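Local coordinates for Sca-family protein (Rickettsia rickettsii, PDB 4LQ8), which is a rickettsial antigen of the 120 kDa surface antigen family, present here as its N-terminal head domain and probably involved in interactions with the host cell, at residues 61-74 with 262-276. Residues are numbered along the deposited sequence; the frame is centred on the assembly and turned at random.
Sequences TSDPITKAVRETII and HYEEGPNGKPQLKEI
Glu-264 reaches from its strand to the first turn of helix 64-90, and its carboxylate overlaps that of Asp-63. The setting is a helix N-terminus laid on a beta hairpin, strands 258-265 and 271-277 of the mixed sheet. Asp-63 is the N-cap: OD1 takes the backbone N-H groups of Ile-65 and Thr-66 from opposite faces of its plane, while OD2 bonds His-238 on the adjacent strand 236-245. The two carboxylates stack with planes 26° apart, and Asp-63 OD1 lies 4.1 Å from Glu-264 OE2. That closeness of like charges is probably eased by the nearby N-H and O-H donors. Two donors grip Glu-264 OE2, one backbone and one side chain. Asp-63 N comes from above the carboxylate plane, 3.0 Å from Glu-264 OE2, in a nearly straight bond. Thr-66 OG1 donates to the anti lone pair of Glu-264 OE2 at 2.7 Å. The extended Glu-264 chain (chi2 177°) carries its carboxylate to this site.

One turn on, Val-69 sets both methyls against His-262, with Val-69 CG2 3.6 Å from His-262 CE1. His-262 NE2 bonds Thr-260 and ND1 bonds His-238, which fixes the ring rotation.

A classic beta bulge sets two residues, Lys-274 and Glu-275, opposite the single His-262 of the partner strand. Glu-275 bends at chi2 (58°) and turns OE2 to Arg-70, whose NE and NH2 hold this one oxygen side-on in a salt bridge. Arg-70 NE lies 2.7 Å from Glu-275 OE2, which is close to the guanidinium plane. Gln-324 N also bonds OE2, and Ser-325 bonds OE1. Thr-66 CG2 sits over one face of the Arg-70 guanidinium, 3.7 Å above its plane. Beyond the salt bridge, Ile-74 CD1 presses on Glu-275 CG at 3.4 Å.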
loop_
_atom_site.group_PDB
_atom_site.type_symbol
_atom_site.label_atom_id
_atom_site.label_comp_id
_atom_site.label_asym_id
_atom_site.label_seq_id
_atom_site.Cartn_x
_atom_site.Cartn_y
_atom_site.Cartn_z
ATOM N N THR A 61 5.921 -16.989 11.296
ATOM C CA THR A 61 4.674 -16.227 11.366
ATOM C C THR A 61 4.154 -15.729 9.992
ATOM O O THR A 61 3.075 -15.110 9.958
ATOM C CB THR A 61 4.809 -15.064 12.373
ATOM O OG1 THR A 61 5.814 -14.148 11.924
ATOM C CG2 THR A 61 5.113 -15.545 13.797
ATOM N N SER A 62 4.877 -15.987 8.865
ATOM C CA SER A 62 4.355 -15.491 7.590
ATOM C C SER A 62 4.579 -16.420 6.393
ATOM O O SER A 62 5.458 -17.285 6.423
ATOM C CB SER A 62 4.899 -14.097 7.293
ATOM O OG SER A 62 6.245 -14.134 6.844
ATOM N N ASP A 63 3.799 -16.205 5.324
ATOM C CA ASP A 63 3.940 -16.993 4.109
ATOM C C ASP A 63 4.933 -16.298 3.118
ATOM O O ASP A 63 5.378 -15.179 3.409
ATOM C CB ASP A 63 2.552 -17.338 3.516
ATOM C CG ASP A 63 1.782 -16.304 2.724
ATOM O OD1 ASP A 63 2.416 -15.455 2.069
ATOM O OD2 ASP A 63 0.559 -16.451 2.610
ATOM N N PRO A 64 5.332 -16.949 1.996
ATOM C CA PRO A 64 6.323 -16.316 1.094
ATOM C C PRO A 64 5.915 -15.003 0.433
ATOM O O PRO A 64 6.792 -14.205 0.139
ATOM C CB PRO A 64 6.604 -17.403 0.039
ATOM C CG PRO A 64 6.119 -18.664 0.646
ATOM C CD PRO A 64 4.954 -18.286 1.499
ATOM N N ILE A 65 4.608 -14.766 0.207
ATOM C CA ILE A 65 4.152 -13.521 -0.416
ATOM C C ILE A 65 4.320 -12.368 0.558
ATOM O O ILE A 65 4.907 -11.350 0.202
ATOM C CB ILE A 65 2.694 -13.610 -0.958
ATOM C CG1 ILE A 65 2.410 -14.942 -1.752
ATOM C CG2 ILE A 65 2.290 -12.357 -1.750
ATOM C CD1 ILE A 65 3.348 -15.389 -2.742
ATOM N N THR A 66 3.782 -12.512 1.777
ATOM C CA THR A 66 3.854 -11.504 2.838
ATOM C C THR A 66 5.321 -11.172 3.107
ATOM O O THR A 66 5.669 -9.991 3.147
ATOM C CB THR A 66 3.172 -12.015 4.096
ATOM O OG1 THR A 66 1.899 -12.565 3.756
ATOM C CG2 THR A 66 3.027 -10.935 5.171
ATOM N N LYS A 67 6.178 -12.215 3.222
ATOM C CA LYS A 67 7.606 -12.037 3.452
ATOM C C LYS A 67 8.258 -11.245 2.291
ATOM O O LYS A 67 8.966 -10.282 2.563
ATOM C CB LYS A 67 8.308 -13.387 3.674
ATOM C CG LYS A 67 9.771 -13.218 4.130
ATOM C CD LYS A 67 10.392 -14.530 4.537
ATOM C CE LYS A 67 11.817 -14.377 5.023
ATOM N NZ LYS A 67 12.332 -15.641 5.599
ATOM N N ALA A 68 7.967 -11.610 1.023
ATOM C CA ALA A 68 8.508 -10.914 -0.156
ATOM C C ALA A 68 8.108 -9.439 -0.175
ATOM O O ALA A 68 8.946 -8.587 -0.471
ATOM C CB ALA A 68 8.055 -11.590 -1.433
ATOM N N VAL A 69 6.846 -9.129 0.167
ATOM C CA VAL A 69 6.381 -7.740 0.206
ATOM C C VAL A 69 7.094 -6.957 1.344
ATOM O O VAL A 69 7.450 -5.800 1.147
ATOM C CB VAL A 69 4.821 -7.643 0.224
ATOM C CG1 VAL A 69 4.327 -6.221 0.501
ATOM C CG2 VAL A 69 4.258 -8.142 -1.107
ATOM N N ARG A 70 7.332 -7.581 2.497
ATOM C CA ARG A 70 8.085 -6.919 3.592
ATOM C C ARG A 70 9.523 -6.648 3.164
ATOM O O ARG A 70 10.030 -5.549 3.369
ATOM C CB ARG A 70 8.087 -7.800 4.854
ATOM C CG ARG A 70 6.719 -7.837 5.516
ATOM C CD ARG A 70 6.640 -8.931 6.551
ATOM N NE ARG A 70 5.385 -8.795 7.279
ATOM C CZ ARG A 70 4.887 -9.692 8.126
ATOM N NH1 ARG A 70 5.550 -10.812 8.385
ATOM N NH2 ARG A 70 3.727 -9.475 8.721
ATOM N N GLU A 71 10.151 -7.629 2.499
ATOM C CA GLU A 71 11.546 -7.525 2.048
ATOM C C GLU A 71 11.782 -6.575 0.892
ATOM O O GLU A 71 12.879 -6.032 0.783
ATOM C CB GLU A 71 12.093 -8.901 1.647
ATOM C CG GLU A 71 12.183 -9.867 2.803
ATOM C CD GLU A 71 12.789 -11.214 2.444
ATOM O OE1 GLU A 71 12.775 -11.584 1.248
ATOM O OE2 GLU A 71 13.294 -11.894 3.361
ATOM N N THR A 72 10.824 -6.453 -0.020
ATOM C CA THR A 72 11.022 -5.647 -1.233
ATOM C C THR A 72 10.336 -4.295 -1.184
ATOM O O THR A 72 10.759 -3.378 -1.894
ATOM C CB THR A 72 10.578 -6.417 -2.502
ATOM O OG1 THR A 72 9.153 -6.482 -2.518
ATOM C CG2 THR A 72 11.153 -7.797 -2.573
ATOM N N ILE A 73 9.274 -4.163 -0.385
ATOM C CA ILE A 73 8.552 -2.889 -0.297
ATOM C C ILE A 73 8.646 -2.244 1.088
ATOM O O ILE A 73 9.172 -1.131 1.209
ATOM C CB ILE A 73 7.052 -3.029 -0.765
ATOM C CG1 ILE A 73 6.923 -3.619 -2.225
ATOM C CG2 ILE A 73 6.270 -1.699 -0.603
ATOM C CD1 ILE A 73 7.423 -2.657 -3.447
ATOM N N ILE A 74 8.052 -2.895 2.122
ATOM C CA ILE A 74 7.906 -2.289 3.455
ATOM C C ILE A 74 9.252 -1.929 4.106
ATOM O O ILE A 74 9.426 -0.776 4.508
ATOM C CB ILE A 74 6.999 -3.139 4.383
ATOM C CG1 ILE A 74 5.573 -3.265 3.759
ATOM C CG2 ILE A 74 6.951 -2.565 5.823
ATOM C CD1 ILE A 74 4.708 -4.378 4.356
ATOM N N HIS A 262 -2.567 -8.603 2.310
ATOM C CA HIS A 262 -2.066 -9.944 2.609
ATOM C C HIS A 262 -2.800 -10.598 3.740
ATOM O O HIS A 262 -2.732 -10.153 4.878
ATOM C CB HIS A 262 -0.543 -9.841 2.858
ATOM C CG HIS A 262 0.117 -9.086 1.752
ATOM N ND1 HIS A 262 0.354 -9.679 0.515
ATOM C CD2 HIS A 262 0.438 -7.770 1.677
ATOM C CE1 HIS A 262 0.853 -8.724 -0.251
ATOM N NE2 HIS A 262 0.924 -7.558 0.410
ATOM N N TYR A 263 -3.565 -11.630 3.408
ATOM C CA TYR A 263 -4.405 -12.367 4.344
ATOM C C TYR A 263 -3.873 -13.779 4.450
ATOM O O TYR A 263 -3.787 -14.483 3.447
ATOM C CB TYR A 263 -5.871 -12.414 3.857
ATOM C CG TYR A 263 -6.528 -11.067 3.629
ATOM C CD1 TYR A 263 -6.313 -10.351 2.451
ATOM C CD2 TYR A 263 -7.428 -10.542 4.556
ATOM C CE1 TYR A 263 -6.985 -9.153 2.200
ATOM C CE2 TYR A 263 -8.093 -9.344 4.321
ATOM C CZ TYR A 263 -7.863 -8.646 3.147
ATOM O OH TYR A 263 -8.505 -7.457 2.932
ATOM N N GLU A 264 -3.496 -14.190 5.651
ATOM C CA GLU A 264 -2.970 -15.538 5.855
ATOM C C GLU A 264 -3.908 -16.315 6.733
ATOM O O GLU A 264 -4.514 -15.741 7.635
ATOM C CB GLU A 264 -1.605 -15.496 6.517
ATOM C CG GLU A 264 -0.523 -14.832 5.695
ATOM C CD GLU A 264 0.794 -14.757 6.434
ATOM O OE1 GLU A 264 0.901 -15.337 7.538
ATOM O OE2 GLU A 264 1.721 -14.102 5.915
ATOM N N GLU A 265 -3.987 -17.630 6.500
ATOM C CA GLU A 265 -4.813 -18.552 7.278
ATOM C C GLU A 265 -4.505 -18.394 8.767
ATOM O O GLU A 265 -3.367 -18.605 9.186
ATOM C CB GLU A 265 -4.576 -20.000 6.803
ATOM C CG GLU A 265 -5.653 -20.966 7.262
ATOM C CD GLU A 265 -5.632 -22.361 6.667
ATOM O OE1 GLU A 265 -5.424 -22.490 5.440
ATOM O OE2 GLU A 265 -5.887 -23.325 7.425
ATOM N N GLY A 266 -5.506 -17.926 9.516
ATOM C CA GLY A 266 -5.408 -17.709 10.957
ATOM C C GLY A 266 -5.575 -18.984 11.779
ATOM O O GLY A 266 -5.647 -20.088 11.215
ATOM N N PRO A 267 -5.648 -18.863 13.137
ATOM C CA PRO A 267 -5.799 -20.072 13.978
ATOM C C PRO A 267 -7.114 -20.833 13.766
ATOM O O PRO A 267 -7.121 -22.060 13.856
ATOM C CB PRO A 267 -5.661 -19.540 15.414
ATOM C CG PRO A 267 -5.092 -18.151 15.281
ATOM C CD PRO A 267 -5.571 -17.639 13.962
ATOM N N ASN A 268 -8.203 -20.103 13.452
ATOM C CA ASN A 268 -9.544 -20.642 13.185
ATOM C C ASN A 268 -9.718 -21.148 11.722
ATOM O O ASN A 268 -10.788 -21.661 11.373
ATOM C CB ASN A 268 -10.620 -19.583 13.529
ATOM C CG ASN A 268 -10.533 -18.274 12.765
ATOM O OD1 ASN A 268 -9.581 -17.998 12.023
ATOM N ND2 ASN A 268 -11.533 -17.419 12.944
ATOM N N GLY A 269 -8.678 -20.975 10.901
ATOM C CA GLY A 269 -8.659 -21.363 9.496
ATOM C C GLY A 269 -9.011 -20.226 8.555
ATOM O O GLY A 269 -8.721 -20.291 7.360
ATOM N N LYS A 270 -9.633 -19.169 9.083
ATOM C CA LYS A 270 -10.072 -18.025 8.291
ATOM C C LYS A 270 -8.915 -17.107 7.869
ATOM O O LYS A 270 -7.978 -16.929 8.660
ATOM C CB LYS A 270 -11.131 -17.199 9.062
ATOM C CG LYS A 270 -12.295 -17.997 9.646
ATOM C CD LYS A 270 -13.112 -18.760 8.610
ATOM C CE LYS A 270 -14.054 -19.747 9.268
ATOM N NZ LYS A 270 -14.338 -20.897 8.370
ATOM N N PRO A 271 -8.991 -16.476 6.658
ATOM C CA PRO A 271 -7.935 -15.521 6.259
ATOM C C PRO A 271 -7.894 -14.354 7.238
ATOM O O PRO A 271 -8.940 -13.830 7.631
ATOM C CB PRO A 271 -8.363 -15.056 4.860
ATOM C CG PRO A 271 -9.362 -16.071 4.393
ATOM C CD PRO A 271 -10.041 -16.584 5.621
ATOM N N GLN A 272 -6.688 -14.023 7.698
ATOM C CA GLN A 272 -6.447 -12.961 8.669
ATOM C C GLN A 272 -5.553 -11.900 8.028
ATOM O O GLN A 272 -4.489 -12.244 7.514
ATOM C CB GLN A 272 -5.773 -13.554 9.923
ATOM C CG GLN A 272 -5.774 -12.619 11.114
ATOM C CD GLN A 272 -5.531 -13.348 12.407
ATOM O OE1 GLN A 272 -4.503 -14.002 12.603
ATOM N NE2 GLN A 272 -6.467 -13.222 13.333
ATOM N N LEU A 273 -5.978 -10.620 8.063
ATOM C CA LEU A 273 -5.200 -9.533 7.478
ATOM C C LEU A 273 -3.898 -9.321 8.256
ATOM O O LEU A 273 -3.926 -8.901 9.413
ATOM C CB LEU A 273 -6.046 -8.259 7.374
ATOM C CG LEU A 273 -5.380 -7.006 6.754
ATOM C CD1 LEU A 273 -4.875 -7.269 5.315
ATOM C CD2 LEU A 273 -6.362 -5.840 6.764
ATOM N N LYS A 274 -2.755 -9.656 7.624
ATOM C CA LYS A 274 -1.439 -9.576 8.275
ATOM C C LYS A 274 -0.624 -8.385 7.819
ATOM O O LYS A 274 0.279 -7.928 8.532
ATOM C CB LYS A 274 -0.629 -10.880 7.983
ATOM C CG LYS A 274 -1.303 -12.178 8.491
ATOM C CD LYS A 274 -1.172 -12.363 9.992
ATOM C CE LYS A 274 -1.913 -13.580 10.479
ATOM N NZ LYS A 274 -1.807 -13.717 11.957
ATOM N N GLU A 275 -0.877 -7.933 6.590
ATOM C CA GLU A 275 -0.042 -6.884 6.017
ATOM C C GLU A 275 -0.724 -6.222 4.866
ATOM O O GLU A 275 -1.583 -6.813 4.215
ATOM C CB GLU A 275 1.262 -7.541 5.504
ATOM C CG GLU A 275 2.499 -6.670 5.549
ATOM C CD GLU A 275 2.870 -6.137 6.923
ATOM O OE1 GLU A 275 2.429 -5.019 7.251
ATOM O OE2 GLU A 275 3.576 -6.835 7.679
ATOM N N ILE A 276 -0.330 -4.979 4.617
ATOM C CA ILE A 276 -0.721 -4.188 3.458
ATOM C C ILE A 276 0.534 -3.480 2.967
ATOM O O ILE A 276 1.538 -3.428 3.689
ATOM C CB ILE A 276 -1.889 -3.189 3.710
ATOM C CG1 ILE A 276 -1.479 -2.057 4.724
ATOM C CG2 ILE A 276 -3.193 -3.913 4.107
ATOM C CD1 ILE A 276 -2.502 -0.866 4.816
HETATM O O HOH W 1 1.242 -9.803 10.556
#